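Local coordinates for UL37 (Suid herpesvirus 1, PDB 4K70), which is an inner tegument protein thought to act in the control of viral trafficking, and whose N-terminal half, described here, binds calcium and sodium ions, at residues Ala331-Val336 with His429-Arg434; His382-Asp387 with Arg396-Val401; Leu194-Arg199 with Val336-Val341. All blocks are in the same frame, centred on the assembly; numbering follows the deposited sequence.

Contact 1: residues Ala331-Val336 with His429-Arg434; sequences ASPLQV and HCMAPR
A331 and P333, where helix 333-342 starts, meet C430, M431 and R434, where helix 422-431 runs out, so that an N-capped helix start and a helix C-terminus lean on each other in an all-helical fold. S332 is the N-cap. Its OG takes a weak bond from Q335 N at 3.3 Å, while the Q335 side chain in turn accepts, through OE1, from A331 N at 2.9 Å, almost straight at 176°. Two bonds within the segment thus hold the turn before the helix.

The carbonyl of A331 is satisfied across the contact. R434 reaches back along a chain extended from CG to NE and presents its guanidinium end-on to A331 O, with NH1 at 3.0 Å and NH2 also at 3.0 Å from that one oxygen. The oxygen lies nearly in the guanidinium plane. Seen from the carbonyl, NH1 is in plane and NH2 stands above it, and neither bond is straight (146° for NH1), the usual price of two donors sharing one acceptor.

Other oxygens are served differently. H429 O receives a CA-H...O contact from A331 CA at 3.5 Å. C430 O abuts P333 CD at 3.3 Å, next to a proline nitrogen with no hydrogen to offer. M431 O is hydrogen-bonded to the hydroxyl of Y394, on helix 392-402.

Sulfur fills the buried side of the contact. M431, its chain bent at both chi2 and chi3, crosses P333 obliquely and sets SD over the face of its ring, 3.8 Å from P333 CA. With chi1 at 53°, C430 holds SG between its own backbone N and carbonyl carbon, and SG meets V336 CG1 at 3.8 Å.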
ATOM      1  N   ALA A 331       7.807  -5.793 -14.594  1.00 27.87           N
ATOM      2  CA  ALA A 331       7.985  -4.362 -14.383  1.00 29.31           C
ATOM      3  C   ALA A 331       6.842  -3.758 -13.575  1.00 26.80           C
ATOM      4  O   ALA A 331       6.684  -2.547 -13.540  1.00 29.95           O
ATOM      5  CB  ALA A 331       8.139  -3.624 -15.734  1.00 29.40           C
ATOM      6  N   SER A 332       6.033  -4.595 -12.939  1.00 26.21           N
ATOM      7  CA  SER A 332       4.946  -4.085 -12.102  1.00 29.21           C
ATOM      8  C   SER A 332       4.703  -5.087 -11.009  1.00 24.47           C
ATOM      9  O   SER A 332       5.144  -6.221 -11.121  1.00 25.08           O
ATOM     10  CB  SER A 332       3.660  -3.899 -12.916  1.00 30.06           C
ATOM     11  OG  SER A 332       3.115  -5.153 -13.313  1.00 28.15           O
ATOM     12  N   PRO A 333       3.995  -4.668  -9.950  1.00 22.54           N
ATOM     13  CA  PRO A 333       3.625  -5.547  -8.840  1.00 24.06           C
ATOM     14  C   PRO A 333       2.813  -6.728  -9.316  1.00 24.99           C
ATOM     15  O   PRO A 333       3.067  -7.832  -8.854  1.00 22.12           O
ATOM     16  CB  PRO A 333       2.747  -4.656  -7.960  1.00 25.36           C
ATOM     17  CG  PRO A 333       3.177  -3.263  -8.290  1.00 28.57           C
ATOM     18  CD  PRO A 333       3.622  -3.262  -9.706  1.00 23.50           C
ATOM     19  N   LEU A 334       1.846  -6.517 -10.206  1.00 18.25           N
ATOM     20  CA  LEU A 334       0.987  -7.625 -10.611  1.00 20.21           C
ATOM     21  C   LEU A 334       1.823  -8.684 -11.304  1.00 25.44           C
ATOM     22  O   LEU A 334       1.723  -9.868 -11.005  1.00 26.44           O
ATOM     23  CB  LEU A 334      -0.144  -7.165 -11.536  1.00 22.23           C
ATOM     24  CG  LEU A 334      -0.952  -8.328 -12.124  1.00 26.61           C
ATOM     25  CD1 LEU A 334      -1.488  -9.268 -11.034  1.00 26.83           C
ATOM     26  CD2 LEU A 334      -2.088  -7.832 -12.998  1.00 30.30           C
ATOM     27  N   GLN A 335       2.660  -8.246 -12.235  1.00 24.21           N
ATOM     28  CA  GLN A 335       3.481  -9.170 -13.002  1.00 23.47           C
ATOM     29  C   GLN A 335       4.362 -10.047 -12.119  1.00 21.46           C
ATOM     30  O   GLN A 335       4.413 -11.267 -12.292  1.00 20.77           O
ATOM     31  CB  GLN A 335       4.335  -8.392 -14.007  1.00 23.45           C
ATOM     32  CG  GLN A 335       3.497  -7.745 -15.113  1.00 30.60           C
ATOM     33  CD  GLN A 335       4.307  -6.820 -16.012  1.00 35.08           C
ATOM     34  OE1 GLN A 335       5.532  -6.864 -16.024  1.00 29.46           O
ATOM     35  NE2 GLN A 335       3.616  -5.969 -16.764  1.00 38.12           N
ATOM     36  N   VAL A 336       5.059  -9.433 -11.173  1.00 19.75           N
ATOM     37  CA  VAL A 336       6.027 -10.187 -10.398  1.00 20.29           C
ATOM     38  C   VAL A 336       5.304 -11.102  -9.399  1.00 22.09           C
ATOM     39  O   VAL A 336       5.680 -12.258  -9.237  1.00 21.51           O
ATOM     40  CB  VAL A 336       7.078  -9.273  -9.703  1.00 20.66           C
ATOM     41  CG1 VAL A 336       6.420  -8.376  -8.655  1.00 22.72           C
ATOM     42  CG2 VAL A 336       8.189 -10.128  -9.052  1.00 20.39           C
ATOM     43  N   HIS A 429      12.889  -2.626 -10.079  1.00 25.29           N
ATOM     44  CA  HIS A 429      12.351  -2.698 -11.428  1.00 24.90           C
ATOM     45  C   HIS A 429      10.835  -2.896 -11.436  1.00 24.23           C
ATOM     46  O   HIS A 429      10.131  -2.429 -12.333  1.00 22.21           O
ATOM     47  CB  HIS A 429      13.042  -3.804 -12.243  1.00 22.57           C
ATOM     48  CG  HIS A 429      12.851  -3.655 -13.726  1.00 23.46           C
ATOM     49  ND1 HIS A 429      13.441  -2.638 -14.446  1.00 22.89           N
ATOM     50  CD2 HIS A 429      12.106  -4.362 -14.607  1.00 21.32           C
ATOM     51  CE1 HIS A 429      13.077  -2.736 -15.715  1.00 25.45           C
ATOM     52  NE2 HIS A 429      12.271  -3.775 -15.842  1.00 22.67           N
ATOM     53  N   CYS A 430      10.326  -3.582 -10.427  1.00 21.01           N
ATOM     54  CA  CYS A 430       8.915  -3.933 -10.422  1.00 21.92           C
ATOM     55  C   CYS A 430       8.149  -3.282  -9.274  1.00 24.60           C
ATOM     56  O   CYS A 430       6.949  -3.024  -9.401  1.00 29.43           O
ATOM     57  CB  CYS A 430       8.732  -5.458 -10.426  1.00 22.23           C
ATOM     58  SG  CYS A 430       9.645  -6.352  -9.083  1.00 23.86           S
ATOM     59  N   MET A 431       8.846  -2.964  -8.184  1.00 23.34           N
ATOM     60  CA  MET A 431       8.184  -2.490  -6.967  1.00 25.61           C
ATOM     61  C   MET A 431       8.494  -1.048  -6.558  1.00 25.75           C
ATOM     62  O   MET A 431       7.929  -0.557  -5.570  1.00 22.78           O
ATOM     63  CB  MET A 431       8.487  -3.424  -5.782  1.00 20.70           C
ATOM     64  CG  MET A 431       8.089  -4.871  -6.009  1.00 21.19           C
ATOM     65  SD  MET A 431       6.318  -5.083  -6.266  1.00 23.76           S
ATOM     66  CE  MET A 431       5.609  -4.820  -4.629  1.00 22.54           C
ATOM     67  N   ALA A 432       9.384  -0.378  -7.293  1.00 22.70           N
ATOM     68  CA  ALA A 432       9.748   1.000  -6.956  1.00 23.50           C
ATOM     69  C   ALA A 432       8.494   1.861  -6.873  1.00 23.54           C
ATOM     70  O   ALA A 432       7.567   1.673  -7.657  1.00 22.97           O
ATOM     71  CB  ALA A 432      10.713   1.581  -7.985  1.00 20.39           C
ATOM     72  N   PRO A 433       8.456   2.784  -5.901  1.00 24.82           N
ATOM     73  CA  PRO A 433       7.341   3.721  -5.767  1.00 22.07           C
ATOM     74  C   PRO A 433       7.210   4.578  -7.030  1.00 23.98           C
ATOM     75  O   PRO A 433       8.220   5.042  -7.557  1.00 23.41           O
ATOM     76  CB  PRO A 433       7.773   4.585  -4.593  1.00 21.31           C
ATOM     77  CG  PRO A 433       8.606   3.697  -3.762  1.00 20.70           C
ATOM     78  CD  PRO A 433       9.401   2.904  -4.773  1.00 27.39           C
ATOM     79  N   ARG A 434       5.985   4.757  -7.511  1.00 22.63           N
ATOM     80  CA  ARG A 434       5.726   5.628  -8.670  1.00 22.79           C
ATOM     81  C   ARG A 434       4.670   6.704  -8.363  1.00 21.62           C
ATOM     82  O   ARG A 434       3.684   6.841  -9.091  1.00 26.82           O
ATOM     83  CB  ARG A 434       5.299   4.781  -9.871  1.00 25.91           C
ATOM     84  CG  ARG A 434       6.425   3.890 -10.411  1.00 27.66           C
ATOM     85  CD  ARG A 434       5.919   2.623 -11.121  1.00 35.35           C
ATOM     86  NE  ARG A 434       7.028   1.697 -11.408  1.00 37.22           N
ATOM     87  CZ  ARG A 434       6.902   0.480 -11.944  1.00 36.24           C
ATOM     88  NH1 ARG A 434       5.712  -0.002 -12.289  1.00 32.12           N
ATOM     89  NH2 ARG A 434       7.985  -0.266 -12.138  1.00 35.50           N
TER

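Contact 2: residues His382-Asp387 with Arg396-Val401; sequences HRLLDD and RAYTDV. With NA (sodium ion), chain F; CA (calcium ion), chain D.
The backbones of L384 and Y398 come to 6.6 Å between their CA atoms as the end of helix 366-385 passes helix 392-402 in roughly the opposite direction, the two being successive arms of a helical hairpin. L384 carries the apolar part. Its CD2 methyl lies between two neighbours, 3.7 Å from V401 CG2 and 3.8 Å from Y398 CD1, approaching the tyrosine ring obliquely. V427 and M431 of helix 422-431 also touch L384, which makes it a meeting point of three helices.

Next to this leucine, R383 bends at chi3 so that NH1 comes 3.8 Å from V401 CG2, and V401 CG1 sits over one face of the guanidinium, toward its rim. Elsewhere in the contact, D387 CB packs on A397 CB at 3.8 Å.

The polar end of D387 has a different task. OD2 binds the calcium ion at 2.3 Å, together with R383 O, a water and D386 OD1, the last at 2.4 Å. With chi1 at 74°, D386 has CG between its backbone N and carbonyl carbon, and from there OD1 also reaches the sodium ion at 2.8 Å. H382 O binds that ion too, so a single carboxylate oxygen bridges two metals.

The carboxylates of D386 and D387 would be expected to repel, a cost the cations probably offset. The chemistry is therefore divided: segment 382-387 supplies these protein ligands, whereas segment 396-401 meets it mainly through carbon, with A397 CB against CB and CG of the calcium-binding D387.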
ATOM      1  N   HIS A 382       6.942  -9.758  -1.408  1.00 22.94           N
ATOM      2  CA  HIS A 382       5.806 -10.073  -0.524  1.00 24.16           C
ATOM      3  C   HIS A 382       5.683  -9.093   0.631  1.00 26.35           C
ATOM      4  O   HIS A 382       4.574  -8.694   1.018  1.00 25.70           O
ATOM      5  CB  HIS A 382       5.890 -11.508   0.000  1.00 24.69           C
ATOM      6  CG  HIS A 382       5.410 -12.530  -0.980  1.00 25.97           C
ATOM      7  ND1 HIS A 382       4.097 -12.600  -1.395  1.00 24.50           N
ATOM      8  CD2 HIS A 382       6.063 -13.522  -1.638  1.00 22.07           C
ATOM      9  CE1 HIS A 382       3.960 -13.588  -2.263  1.00 27.61           C
ATOM     10  NE2 HIS A 382       5.137 -14.168  -2.419  1.00 24.05           N
ATOM     11  N   ARG A 383       6.830  -8.716   1.185  1.00 24.89           N
ATOM     12  CA  ARG A 383       6.896  -7.705   2.230  1.00 25.33           C
ATOM     13  C   ARG A 383       6.346  -6.349   1.790  1.00 23.29           C
ATOM     14  O   ARG A 383       5.647  -5.690   2.547  1.00 23.07           O
ATOM     15  CB  ARG A 383       8.339  -7.509   2.675  1.00 22.28           C
ATOM     16  CG  ARG A 383       8.855  -8.588   3.572  1.00 30.17           C
ATOM     17  CD  ARG A 383       9.931  -8.007   4.455  1.00 33.94           C
ATOM     18  NE  ARG A 383      11.276  -8.102   3.909  1.00 34.90           N
ATOM     19  CZ  ARG A 383      12.230  -7.196   4.133  1.00 35.19           C
ATOM     20  NH1 ARG A 383      11.966  -6.112   4.859  1.00 29.20           N
ATOM     21  NH2 ARG A 383      13.443  -7.363   3.624  1.00 24.80           N
ATOM     22  N   LEU A 384       6.711  -5.921   0.589  1.00 21.99           N
ATOM     23  CA  LEU A 384       6.299  -4.618   0.077  1.00 20.95           C
ATOM     24  C   LEU A 384       4.851  -4.567  -0.372  1.00 22.37           C
ATOM     25  O   LEU A 384       4.245  -3.494  -0.391  1.00 23.55           O
ATOM     26  CB  LEU A 384       7.165  -4.210  -1.124  1.00 20.25           C
ATOM     27  CG  LEU A 384       8.633  -3.890  -0.857  1.00 22.71           C
ATOM     28  CD1 LEU A 384       9.444  -3.994  -2.134  1.00 18.59           C
ATOM     29  CD2 LEU A 384       8.767  -2.509  -0.254  1.00 19.07           C
ATOM     30  N   LEU A 385       4.309  -5.707  -0.784  1.00 20.21           N
ATOM     31  CA  LEU A 385       3.037  -5.707  -1.501  1.00 22.13           C
ATOM     32  C   LEU A 385       1.876  -5.096  -0.708  1.00 24.03           C
ATOM     33  O   LEU A 385       1.048  -4.381  -1.278  1.00 24.45           O
ATOM     34  CB  LEU A 385       2.678  -7.114  -1.983  1.00 22.67           C
ATOM     35  CG  LEU A 385       1.332  -7.243  -2.699  1.00 23.09           C
ATOM     36  CD1 LEU A 385       1.236  -6.315  -3.906  1.00 24.82           C
ATOM     37  CD2 LEU A 385       1.052  -8.690  -3.089  1.00 26.14           C
ATOM     38  N   ASP A 386       1.811  -5.355   0.597  1.00 20.40           N
ATOM     39  CA  ASP A 386       0.688  -4.829   1.387  1.00 21.90           C
ATOM     40  C   ASP A 386       0.695  -3.310   1.458  1.00 24.00           C
ATOM     41  O   ASP A 386      -0.339  -2.687   1.693  1.00 23.98           O
ATOM     42  CB  ASP A 386       0.614  -5.452   2.811  1.00 20.16           C
ATOM     43  CG  ASP A 386       1.698  -4.923   3.754  1.00 26.63           C
ATOM     44  OD1 ASP A 386       2.819  -5.486   3.764  1.00 26.93           O
ATOM     45  OD2 ASP A 386       1.426  -3.950   4.496  1.00 26.82           O
ATOM     46  N   ASP A 387       1.853  -2.705   1.226  1.00 22.34           N
ATOM     47  CA  ASP A 387       1.984  -1.271   1.384  1.00 19.15           C
ATOM     48  C   ASP A 387       1.848  -0.560   0.049  1.00 24.57           C
ATOM     49  O   ASP A 387       1.746   0.662   0.006  1.00 19.54           O
ATOM     50  CB  ASP A 387       3.344  -0.945   1.968  1.00 20.91           C
ATOM     51  CG  ASP A 387       3.556  -1.596   3.309  1.00 26.15           C
ATOM     52  OD1 ASP A 387       2.894  -1.154   4.276  1.00 25.36           O
ATOM     53  OD2 ASP A 387       4.368  -2.536   3.385  1.00 23.94           O
ATOM     54  N   ARG A 396       7.828   5.720   1.948  1.00 21.88           N
ATOM     55  CA  ARG A 396       8.433   5.447   3.247  1.00 23.08           C
ATOM     56  C   ARG A 396       8.579   3.951   3.527  1.00 21.82           C
ATOM     57  O   ARG A 396       9.599   3.516   4.052  1.00 22.97           O
ATOM     58  CB  ARG A 396       7.589   6.094   4.353  1.00 25.38           C
ATOM     59  CG  ARG A 396       7.627   7.628   4.368  1.00 27.02           C
ATOM     60  CD  ARG A 396       6.573   8.202   5.326  1.00 37.38           C
ATOM     61  NE  ARG A 396       6.709   9.649   5.505  1.00 41.14           N
ATOM     62  CZ  ARG A 396       5.778  10.425   6.060  1.00 45.55           C
ATOM     63  NH1 ARG A 396       4.631   9.896   6.476  1.00 40.27           N
ATOM     64  NH2 ARG A 396       5.986  11.731   6.186  1.00 39.56           N
ATOM     65  N   ALA A 397       7.548   3.168   3.209  1.00 19.95           N
ATOM     66  CA  ALA A 397       7.603   1.724   3.447  1.00 21.41           C
ATOM     67  C   ALA A 397       8.665   1.077   2.555  1.00 23.66           C
ATOM     68  O   ALA A 397       9.364   0.159   2.977  1.00 21.80           O
ATOM     69  CB  ALA A 397       6.269   1.091   3.191  1.00 21.33           C
ATOM     70  N   TYR A 398       8.782   1.567   1.322  1.00 19.19           N
ATOM     71  CA  TYR A 398       9.774   1.040   0.377  1.00 21.21           C
ATOM     72  C   TYR A 398      11.202   1.347   0.817  1.00 18.29           C
ATOM     73  O   TYR A 398      12.071   0.484   0.800  1.00 25.03           O
ATOM     74  CB  TYR A 398       9.536   1.624  -1.019  1.00 20.53           C
ATOM     75  CG  TYR A 398      10.527   1.120  -2.064  1.00 22.37           C
ATOM     76  CD1 TYR A 398      10.277  -0.044  -2.775  1.00 22.12           C
ATOM     77  CD2 TYR A 398      11.708   1.801  -2.326  1.00 21.24           C
ATOM     78  CE1 TYR A 398      11.178  -0.519  -3.727  1.00 19.75           C
ATOM     79  CE2 TYR A 398      12.625   1.322  -3.287  1.00 22.43           C
ATOM     80  CZ  TYR A 398      12.339   0.169  -3.981  1.00 22.38           C
ATOM     81  OH  TYR A 398      13.221  -0.316  -4.949  1.00 23.60           O
ATOM     82  N   THR A 399      11.442   2.591   1.205  1.00 23.14           N
ATOM     83  CA  THR A 399      12.750   3.013   1.695  1.00 22.15           C
ATOM     84  C   THR A 399      13.207   2.160   2.884  1.00 27.57           C
ATOM     85  O   THR A 399      14.350   1.702   2.934  1.00 28.48           O
ATOM     86  CB  THR A 399      12.709   4.514   2.056  1.00 27.35           C
ATOM     87  OG1 THR A 399      12.445   5.260   0.863  1.00 29.95           O
ATOM     88  CG2 THR A 399      14.024   4.998   2.657  1.00 26.05           C
ATOM     89  N   ASP A 400      12.298   1.935   3.829  1.00 24.45           N
ATOM     90  CA  ASP A 400      12.565   1.063   4.967  1.00 27.62           C
ATOM     91  C   ASP A 400      13.025  -0.332   4.544  1.00 25.70           C
ATOM     92  O   ASP A 400      14.000  -0.850   5.064  1.00 24.87           O
ATOM     93  CB  ASP A 400      11.320   0.932   5.841  1.00 24.78           C
ATOM     94  CG  ASP A 400      11.195   2.061   6.864  1.00 36.35           C
ATOM     95  OD1 ASP A 400      12.098   2.926   6.911  1.00 38.70           O
ATOM     96  OD2 ASP A 400      10.204   2.061   7.637  1.00 36.39           O
ATOM     97  N   VAL A 401      12.302  -0.939   3.611  1.00 25.15           N
ATOM     98  CA  VAL A 401      12.663  -2.248   3.102  1.00 22.75           C
ATOM     99  C   VAL A 401      13.997  -2.196   2.343  1.00 25.21           C
ATOM    100  O   VAL A 401      14.863  -3.044   2.550  1.00 23.75           O
ATOM    101  CB  VAL A 401      11.548  -2.820   2.195  1.00 23.40           C
ATOM    102  CG1 VAL A 401      12.065  -3.999   1.384  1.00 23.28           C
ATOM    103  CG2 VAL A 401      10.315  -3.220   3.030  1.00 23.74           C
TER
HETATM  104 NA    NA F1004       2.920  -8.102   2.780  1.00 38.68          NA
HETATM  105 CA    CA D1002       4.857  -4.492   4.464  1.00 22.70          CA
HETATM  106  O   HOH W   1       7.003  -3.438   4.801  1.00 26.55           O

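Contact 3: residues Leu194-Arg199 with Val336-Val341; sequences LALAVR and VVEALV
This is a buried, apolar helix-helix contact between L196 and A197 of helix 191-201 and V337, E338 and V341 of helix 333-342, joining parts of the fold far apart in sequence. The local axes approach to 9.6 Å and cross at -43°, nearer parallel than antiparallel.

L196 is the principal side chain. Its CB already points to the facing helix, and with CG anti to the carbonyl carbon (chi1 -70°) the CD1 methyl settles 3.6 Å from E338 CA and 3.7 Å from V337 CG1, meeting the valine side chain at about a right angle. In the reverse direction V341 sends CG1 to the base of the leucine, 3.6 Å from L196 CB. The same methyl lies 3.7 Å from A197 N, so the valine packs on the backbone of the helix as well as on its side chains.

Flanking parts complete the setting: V153 touches L196, while V337 is backed by V381 and L385 of helix 366-385. At the margin, R199 NH1 and E338 OE2 remain 6.5 Å apart, too far for a salt bridge. Cohesion between these segments consequently comes from dispersion and the burial of methyl groups, with at most a distant electrostatic attraction added.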
ATOM      1  N   LEU A 194      -3.736 -14.215  -2.498  1.00 27.02           N
ATOM      2  CA  LEU A 194      -4.803 -15.163  -2.211  1.00 25.86           C
ATOM      3  C   LEU A 194      -5.560 -15.514  -3.489  1.00 24.88           C
ATOM      4  O   LEU A 194      -5.765 -16.690  -3.781  1.00 26.74           O
ATOM      5  CB  LEU A 194      -5.768 -14.608  -1.138  1.00 24.10           C
ATOM      6  CG  LEU A 194      -7.077 -15.378  -0.974  1.00 28.03           C
ATOM      7  CD1 LEU A 194      -6.807 -16.829  -0.630  1.00 27.19           C
ATOM      8  CD2 LEU A 194      -7.986 -14.732   0.089  1.00 28.32           C
ATOM      9  N   ALA A 195      -5.989 -14.494  -4.234  1.00 25.69           N
ATOM     10  CA  ALA A 195      -6.667 -14.702  -5.518  1.00 27.11           C
ATOM     11  C   ALA A 195      -5.806 -15.517  -6.495  1.00 28.24           C
ATOM     12  O   ALA A 195      -6.296 -16.420  -7.184  1.00 27.25           O
ATOM     13  CB  ALA A 195      -7.037 -13.359  -6.151  1.00 24.90           C
ATOM     14  N   LEU A 196      -4.525 -15.181  -6.567  1.00 21.53           N
ATOM     15  CA  LEU A 196      -3.607 -15.930  -7.433  1.00 24.06           C
ATOM     16  C   LEU A 196      -3.489 -17.399  -7.022  1.00 28.15           C
ATOM     17  O   LEU A 196      -3.472 -18.280  -7.881  1.00 27.20           O
ATOM     18  CB  LEU A 196      -2.234 -15.261  -7.480  1.00 19.99           C
ATOM     19  CG  LEU A 196      -2.221 -13.921  -8.231  1.00 28.63           C
ATOM     20  CD1 LEU A 196      -0.931 -13.144  -8.007  1.00 25.02           C
ATOM     21  CD2 LEU A 196      -2.484 -14.132  -9.713  1.00 28.02           C
ATOM     22  N   ALA A 197      -3.416 -17.673  -5.718  1.00 22.57           N
ATOM     23  CA  ALA A 197      -3.311 -19.061  -5.278  1.00 22.82           C
ATOM     24  C   ALA A 197      -4.602 -19.835  -5.548  1.00 24.84           C
ATOM     25  O   ALA A 197      -4.576 -21.013  -5.925  1.00 26.11           O
ATOM     26  CB  ALA A 197      -2.921 -19.144  -3.793  1.00 24.83           C
ATOM     27  N   VAL A 198      -5.737 -19.174  -5.336  1.00 27.88           N
ATOM     28  CA  VAL A 198      -7.031 -19.778  -5.634  1.00 27.80           C
ATOM     29  C   VAL A 198      -7.123 -20.186  -7.097  1.00 26.64           C
ATOM     30  O   VAL A 198      -7.606 -21.271  -7.411  1.00 28.21           O
ATOM     31  CB  VAL A 198      -8.208 -18.842  -5.265  1.00 27.97           C
ATOM     32  CG1 VAL A 198      -9.542 -19.483  -5.640  1.00 30.90           C
ATOM     33  CG2 VAL A 198      -8.178 -18.523  -3.783  1.00 28.80           C
ATOM     34  N   ARG A 199      -6.653 -19.329  -7.997  1.00 25.91           N
ATOM     35  CA  ARG A 199      -6.678 -19.687  -9.406  1.00 30.46           C
ATOM     36  C   ARG A 199      -5.926 -20.979  -9.706  1.00 30.64           C
ATOM     37  O   ARG A 199      -6.372 -21.773 -10.535  1.00 32.91           O
ATOM     38  CB  ARG A 199      -6.181 -18.536 -10.274  1.00 31.26           C
ATOM     39  CG  ARG A 199      -7.200 -17.424 -10.317  1.00 37.83           C
ATOM     40  CD  ARG A 199      -7.050 -16.515 -11.514  1.00 44.43           C
ATOM     41  NE  ARG A 199      -8.188 -15.600 -11.569  1.00 49.27           N
ATOM     42  CZ  ARG A 199      -8.274 -14.554 -12.387  1.00 49.96           C
ATOM     43  NH1 ARG A 199      -7.281 -14.284 -13.225  1.00 51.99           N
ATOM     44  NH2 ARG A 199      -9.354 -13.779 -12.360  1.00 51.79           N
ATOM     45  N   VAL A 336       5.059  -9.433 -11.173  1.00 19.75           N
ATOM     46  CA  VAL A 336       6.027 -10.187 -10.398  1.00 20.29           C
ATOM     47  C   VAL A 336       5.304 -11.102  -9.399  1.00 22.09           C
ATOM     48  O   VAL A 336       5.680 -12.258  -9.237  1.00 21.51           O
ATOM     49  CB  VAL A 336       7.078  -9.273  -9.703  1.00 20.66           C
ATOM     50  CG1 VAL A 336       6.420  -8.376  -8.655  1.00 22.72           C
ATOM     51  CG2 VAL A 336       8.189 -10.128  -9.052  1.00 20.39           C
ATOM     52  N   VAL A 337       4.251 -10.599  -8.755  1.00 19.18           N
ATOM     53  CA  VAL A 337       3.497 -11.425  -7.814  1.00 19.39           C
ATOM     54  C   VAL A 337       2.799 -12.584  -8.517  1.00 20.56           C
ATOM     55  O   VAL A 337       2.734 -13.682  -7.987  1.00 19.08           O
ATOM     56  CB  VAL A 337       2.469 -10.599  -7.028  1.00 21.06           C
ATOM     57  CG1 VAL A 337       1.712 -11.505  -6.070  1.00 19.45           C
ATOM     58  CG2 VAL A 337       3.174  -9.480  -6.287  1.00 19.83           C
ATOM     59  N   GLU A 338       2.295 -12.349  -9.724  1.00 20.37           N
ATOM     60  CA  GLU A 338       1.698 -13.446 -10.490  1.00 22.97           C
ATOM     61  C   GLU A 338       2.743 -14.511 -10.840  1.00 24.49           C
ATOM     62  O   GLU A 338       2.461 -15.709 -10.816  1.00 23.92           O
ATOM     63  CB  GLU A 338       1.032 -12.930 -11.774  1.00 25.88           C
ATOM     64  CG  GLU A 338       0.567 -14.061 -12.692  1.00 30.59           C
ATOM     65  CD  GLU A 338      -0.419 -13.595 -13.750  1.00 46.27           C
ATOM     66  OE1 GLU A 338      -0.680 -12.375 -13.820  1.00 48.30           O
ATOM     67  OE2 GLU A 338      -0.940 -14.448 -14.504  1.00 55.70           O
ATOM     68  N   ALA A 339       3.952 -14.066 -11.161  1.00 21.07           N
ATOM     69  CA  ALA A 339       5.024 -14.986 -11.509  1.00 22.86           C
ATOM     70  C   ALA A 339       5.393 -15.822 -10.298  1.00 24.84           C
ATOM     71  O   ALA A 339       5.595 -17.037 -10.413  1.00 23.81           O
ATOM     72  CB  ALA A 339       6.234 -14.226 -12.009  1.00 24.52           C
ATOM     73  N   LEU A 340       5.481 -15.173  -9.140  1.00 22.06           N
ATOM     74  CA  LEU A 340       5.915 -15.864  -7.925  1.00 21.15           C
ATOM     75  C   LEU A 340       4.894 -16.890  -7.479  1.00 21.40           C
ATOM     76  O   LEU A 340       5.209 -18.060  -7.329  1.00 23.28           O
ATOM     77  CB  LEU A 340       6.159 -14.863  -6.802  1.00 22.23           C
ATOM     78  CG  LEU A 340       7.400 -13.994  -6.999  1.00 24.00           C
ATOM     79  CD1 LEU A 340       7.351 -12.779  -6.085  1.00 19.23           C
ATOM     80  CD2 LEU A 340       8.647 -14.823  -6.719  1.00 19.37           C
ATOM     81  N   VAL A 341       3.664 -16.440  -7.257  1.00 21.65           N
ATOM     82  CA  VAL A 341       2.632 -17.292  -6.684  1.00 21.58           C
ATOM     83  C   VAL A 341       2.257 -18.456  -7.603  1.00 22.12           C
ATOM     84  O   VAL A 341       2.053 -19.576  -7.145  1.00 22.07           O
ATOM     85  CB  VAL A 341       1.364 -16.462  -6.347  1.00 21.92           C
ATOM     86  CG1 VAL A 341       0.255 -17.375  -5.860  1.00 21.08           C
ATOM     87  CG2 VAL A 341       1.704 -15.368  -5.319  1.00 20.19           C
TER

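Helix 333-342 is the common element of contacts 1 and 3: its first turn serves contact 1, its later turns contact 3, V336 belongs to both segments, and the two centres lie about 14 Å apart. The centres of contacts 1 and 2 are about 12 Å apart, yet the two touch, with P433 CD 3.4 Å from Y398 CG and M431 CB 3.8 Å from L384 CD1. Between contacts 2 and 3, L385 CD2 meets V337 CG2 at 3.9 Å, and V341 CG2 comes 4.2 Å from CE1 of the sodium-binding H382. The calcium ion of contact 2 is about 9 Å from the M431 side chain and about 12 Å from that of V337, so contacts 1 and 3 give it no ligand.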